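Transcription factor tau subunit sfc1 (Schizosaccharomyces pombe, PDB 4BJI) serves in the tauA part of fission yeast TFIIIC, which binds boxA promoter DNA of tRNA and similar genes and helps recruit RNA polymerase III. Local coordinates at residues Ile37-Phe48 with Tyr67-Leu78. Sequence-based numbering, arbitrary orientation.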
# COMPACT_ATOMS: atom_id res chain seq x y z
N ILE A 37 -7.87 4.16 -23.17
CA ILE A 37 -7.87 4.33 -21.71
C ILE A 37 -9.13 3.73 -21.08
O ILE A 37 -9.07 3.19 -19.98
CB ILE A 37 -7.69 5.82 -21.36
CG1 ILE A 37 -6.33 6.29 -21.86
CG2 ILE A 37 -7.79 6.09 -19.85
CD1 ILE A 37 -5.12 5.46 -21.37
N GLN A 38 -10.26 3.81 -21.76
CA GLN A 38 -11.50 3.19 -21.28
C GLN A 38 -11.29 1.70 -21.01
O GLN A 38 -11.80 1.17 -20.02
CB GLN A 38 -12.65 3.39 -22.27
CG GLN A 38 -13.98 3.04 -21.65
CD GLN A 38 -14.35 3.97 -20.49
OE1 GLN A 38 -14.18 5.19 -20.57
NE2 GLN A 38 -14.85 3.39 -19.40
N GLU A 39 -10.54 1.00 -21.85
CA GLU A 39 -10.25 -0.41 -21.62
C GLU A 39 -9.58 -0.60 -20.26
O GLU A 39 -9.89 -1.53 -19.55
CB GLU A 39 -9.36 -0.99 -22.74
CG GLU A 39 -9.17 -2.51 -22.66
CD GLU A 39 -8.16 -3.03 -23.69
OE1 GLU A 39 -7.81 -2.27 -24.62
OE2 GLU A 39 -7.72 -4.19 -23.56
N VAL A 40 -8.66 0.29 -19.92
CA VAL A 40 -7.96 0.19 -18.63
C VAL A 40 -8.90 0.50 -17.49
O VAL A 40 -8.89 -0.22 -16.47
CB VAL A 40 -6.73 1.12 -18.59
CG1 VAL A 40 -5.94 0.91 -17.31
CG2 VAL A 40 -5.84 0.87 -19.83
N ILE A 41 -9.75 1.51 -17.66
CA ILE A 41 -10.76 1.85 -16.66
C ILE A 41 -11.68 0.66 -16.40
O ILE A 41 -11.95 0.32 -15.24
CB ILE A 41 -11.56 3.08 -17.11
CG1 ILE A 41 -10.67 4.33 -17.14
CG2 ILE A 41 -12.80 3.26 -16.22
CD1 ILE A 41 -11.34 5.53 -17.81
N GLU A 42 -12.12 -0.03 -17.45
CA GLU A 42 -12.97 -1.19 -17.27
C GLU A 42 -12.29 -2.34 -16.53
O GLU A 42 -12.95 -3.03 -15.73
CB GLU A 42 -13.53 -1.66 -18.61
CG GLU A 42 -14.48 -0.62 -19.24
CD GLU A 42 -15.57 -0.19 -18.31
OE1 GLU A 42 -16.26 -1.07 -17.76
OE2 GLU A 42 -15.72 1.02 -18.09
N ALA A 43 -10.99 -2.52 -16.73
CA ALA A 43 -10.24 -3.53 -16.01
C ALA A 43 -10.05 -3.14 -14.54
O ALA A 43 -9.98 -4.02 -13.66
CB ALA A 43 -8.90 -3.73 -16.66
N LEU A 44 -9.92 -1.85 -14.26
CA LEU A 44 -9.74 -1.37 -12.89
C LEU A 44 -10.99 -1.47 -12.04
O LEU A 44 -10.92 -1.67 -10.82
CB LEU A 44 -9.29 0.08 -12.88
CG LEU A 44 -7.85 0.32 -13.30
CD1 LEU A 44 -7.61 1.81 -13.49
CD2 LEU A 44 -6.90 -0.25 -12.26
N LYS A 45 -12.17 -1.32 -12.65
CA LYS A 45 -13.39 -1.26 -11.86
C LYS A 45 -13.57 -2.46 -10.92
O LYS A 45 -13.80 -2.26 -9.73
CB LYS A 45 -14.61 -1.06 -12.78
CG LYS A 45 -14.76 0.40 -13.29
CD LYS A 45 -15.90 0.51 -14.28
CE LYS A 45 -16.14 1.97 -14.70
NZ LYS A 45 -17.18 2.05 -15.79
N PRO A 46 -13.47 -3.71 -11.43
CA PRO A 46 -13.63 -4.84 -10.51
C PRO A 46 -12.51 -4.93 -9.50
O PRO A 46 -12.75 -5.44 -8.39
CB PRO A 46 -13.60 -6.07 -11.43
CG PRO A 46 -13.14 -5.58 -12.75
CD PRO A 46 -13.50 -4.13 -12.83
N LEU A 47 -11.31 -4.48 -9.83
CA LEU A 47 -10.22 -4.50 -8.86
C LEU A 47 -10.54 -3.58 -7.68
O LEU A 47 -10.26 -3.91 -6.53
CB LEU A 47 -8.87 -4.16 -9.50
CG LEU A 47 -8.37 -5.19 -10.54
CD1 LEU A 47 -7.14 -4.73 -11.32
CD2 LEU A 47 -8.07 -6.52 -9.89
N PHE A 48 -11.14 -2.42 -7.95
CA PHE A 48 -11.53 -1.51 -6.88
C PHE A 48 -12.75 -2.01 -6.11
O PHE A 48 -12.89 -1.65 -4.94
CB PHE A 48 -11.77 -0.09 -7.40
CG PHE A 48 -10.51 0.72 -7.54
CD1 PHE A 48 -9.81 1.14 -6.42
CD2 PHE A 48 -10.02 1.04 -8.79
CE1 PHE A 48 -8.65 1.87 -6.54
CE2 PHE A 48 -8.84 1.80 -8.90
CZ PHE A 48 -8.16 2.20 -7.78
N TYR A 67 -0.91 -2.37 -20.13
CA TYR A 67 -1.54 -1.22 -19.47
C TYR A 67 -0.55 -0.42 -18.62
O TYR A 67 -0.92 0.61 -18.05
CB TYR A 67 -2.69 -1.68 -18.56
CG TYR A 67 -3.86 -2.35 -19.27
CD1 TYR A 67 -4.01 -2.27 -20.65
CD2 TYR A 67 -4.81 -3.06 -18.55
CE1 TYR A 67 -5.08 -2.87 -21.28
CE2 TYR A 67 -5.87 -3.67 -19.17
CZ TYR A 67 -6.00 -3.58 -20.55
OH TYR A 67 -7.06 -4.19 -21.17
N THR A 68 0.70 -0.87 -18.54
CA THR A 68 1.70 -0.27 -17.65
C THR A 68 1.70 1.26 -17.59
O THR A 68 1.63 1.85 -16.51
CB THR A 68 3.13 -0.74 -17.98
OG1 THR A 68 3.22 -2.16 -17.82
CG2 THR A 68 4.16 -0.08 -17.03
N HIS A 69 1.85 1.91 -18.75
CA HIS A 69 1.94 3.36 -18.77
C HIS A 69 0.66 4.04 -19.25
O HIS A 69 0.66 5.23 -19.47
CB HIS A 69 3.12 3.84 -19.63
CG HIS A 69 4.45 3.41 -19.10
ND1 HIS A 69 4.92 3.79 -17.86
CD2 HIS A 69 5.40 2.62 -19.64
CE1 HIS A 69 6.12 3.26 -17.66
NE2 HIS A 69 6.43 2.54 -18.72
N TYR A 70 -0.43 3.28 -19.38
CA TYR A 70 -1.75 3.91 -19.44
C TYR A 70 -2.42 3.99 -18.07
O TYR A 70 -3.32 4.79 -17.86
CB TYR A 70 -2.65 3.18 -20.44
CG TYR A 70 -2.14 3.19 -21.88
CD1 TYR A 70 -1.62 4.35 -22.45
CD2 TYR A 70 -2.20 2.04 -22.66
CE1 TYR A 70 -1.15 4.35 -23.76
CE2 TYR A 70 -1.75 2.04 -23.95
CZ TYR A 70 -1.24 3.22 -24.49
OH TYR A 70 -0.77 3.25 -25.77
N LEU A 71 -1.94 3.18 -17.12
CA LEU A 71 -2.56 3.10 -15.79
C LEU A 71 -2.65 4.49 -15.14
O LEU A 71 -3.67 4.83 -14.53
CB LEU A 71 -1.78 2.13 -14.92
CG LEU A 71 -2.28 1.98 -13.49
CD1 LEU A 71 -3.72 1.52 -13.50
CD2 LEU A 71 -1.38 0.99 -12.77
N LYS A 72 -1.61 5.31 -15.28
CA LYS A 72 -1.62 6.60 -14.61
C LYS A 72 -2.69 7.57 -15.14
O LYS A 72 -3.13 8.47 -14.42
CB LYS A 72 -0.25 7.27 -14.64
CG LYS A 72 0.19 7.76 -15.98
CD LYS A 72 1.46 8.60 -15.85
CE LYS A 72 1.94 9.00 -17.20
NZ LYS A 72 3.08 9.95 -17.08
N PHE A 73 -3.11 7.37 -16.38
CA PHE A 73 -4.16 8.17 -16.97
C PHE A 73 -5.57 7.67 -16.63
O PHE A 73 -6.53 8.42 -16.65
CB PHE A 73 -3.99 8.19 -18.50
CG PHE A 73 -2.71 8.83 -18.98
CD1 PHE A 73 -2.63 10.19 -19.12
CD2 PHE A 73 -1.60 8.06 -19.26
CE1 PHE A 73 -1.43 10.79 -19.55
CE2 PHE A 73 -0.42 8.64 -19.69
CZ PHE A 73 -0.34 10.00 -19.83
N ALA A 74 -5.68 6.37 -16.34
CA ALA A 74 -6.96 5.73 -16.03
C ALA A 74 -7.35 5.92 -14.55
O ALA A 74 -8.54 6.12 -14.24
CB ALA A 74 -6.89 4.24 -16.37
N LEU A 75 -6.36 5.85 -13.66
CA LEU A 75 -6.64 5.89 -12.21
C LEU A 75 -7.47 7.12 -11.80
O LEU A 75 -8.36 6.99 -10.97
CB LEU A 75 -5.36 5.76 -11.39
CG LEU A 75 -4.84 4.31 -11.29
CD1 LEU A 75 -3.40 4.23 -10.90
CD2 LEU A 75 -5.72 3.48 -10.35
N PRO A 76 -7.19 8.30 -12.38
CA PRO A 76 -7.92 9.50 -11.94
C PRO A 76 -9.41 9.49 -12.26
O PRO A 76 -10.18 10.32 -11.77
CB PRO A 76 -7.20 10.63 -12.71
CG PRO A 76 -5.83 10.16 -12.86
CD PRO A 76 -6.03 8.70 -13.21
N TYR A 77 -9.83 8.54 -13.10
CA TYR A 77 -11.24 8.40 -13.39
C TYR A 77 -12.02 7.65 -12.32
O TYR A 77 -13.25 7.69 -12.30
CB TYR A 77 -11.45 7.69 -14.74
CG TYR A 77 -11.20 8.60 -15.93
CD1 TYR A 77 -9.94 8.73 -16.48
CD2 TYR A 77 -12.23 9.36 -16.46
CE1 TYR A 77 -9.70 9.60 -17.55
CE2 TYR A 77 -12.00 10.22 -17.53
CZ TYR A 77 -10.74 10.33 -18.05
OH TYR A 77 -10.55 11.18 -19.13
N LEU A 78 -11.30 6.97 -11.42
CA LEU A 78 -11.92 6.10 -10.42
C LEU A 78 -11.46 6.33 -8.99
O LEU A 78 -12.08 5.81 -8.08
CB LEU A 78 -11.63 4.64 -10.74
CG LEU A 78 -12.12 4.13 -12.08
CD1 LEU A 78 -11.63 2.73 -12.28
CD2 LEU A 78 -13.64 4.22 -12.18
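Ala74 is the knob at the centre of this contact. Its CB fits a hole formed by Ile37, Val40, Ile41 and Leu44 on the helix through Ile37-Phe48, and lies 3.6 Å from Val40 CG1. The backbones come close here, with Ile41 CA and Ala74 CA 5.5 Å apart. The two methyls of Val40 serve different neighbours. With CG1 anti to the backbone N (chi1 -175°) and touching Ala74, CG2 lies over one face of the Tyr67 ring, a CH-pi contact 3.9 Å from the ring centroid. Ile41 CD1 makes a more off-centre CH-pi contact with the Tyr77 ring, whose hydroxyl is hydrogen-bonded to Gly31 O. Leu44 CD2 meets Leu71 CD1 at 3.8 Å, and Leu44 CB packs against Leu78 CD1. Leu59 of helix 56-60 touches both Leu44 and Leu75, and Leu60 touches Leu71. Three helices thus share one apolar core, consistent with the helix-turn-helix family of this part of the DNA-binding domain. At the far end, Leu75 CD2 meets the edge of the Phe48 ring at CZ, 3.8 Å away.

Toward solvent the contact thins out at exposed Glu39, which meets only Tyr67. In one of two Glu39 conformers, the extended chain, with CG anti to the backbone N (chi1 -173°), brings OE2 to the edge of the Tyr67 ring. Tyr67 OH then donates a very short hydrogen bond of 2.5 Å to Glu39 OE2, with carboxylate and ring planes 87° apart; it may not hold in the other conformer. A leucine in place of Tyr67 would probably deprive this Glu39 conformer of its donor and Val40 CG2 of its aromatic face. Also towards solvent, Ile37 CD1 rests on Tyr70 CB at 3.5 Å and on the near ring atoms, while the Tyr70 hydroxyl lies farther out.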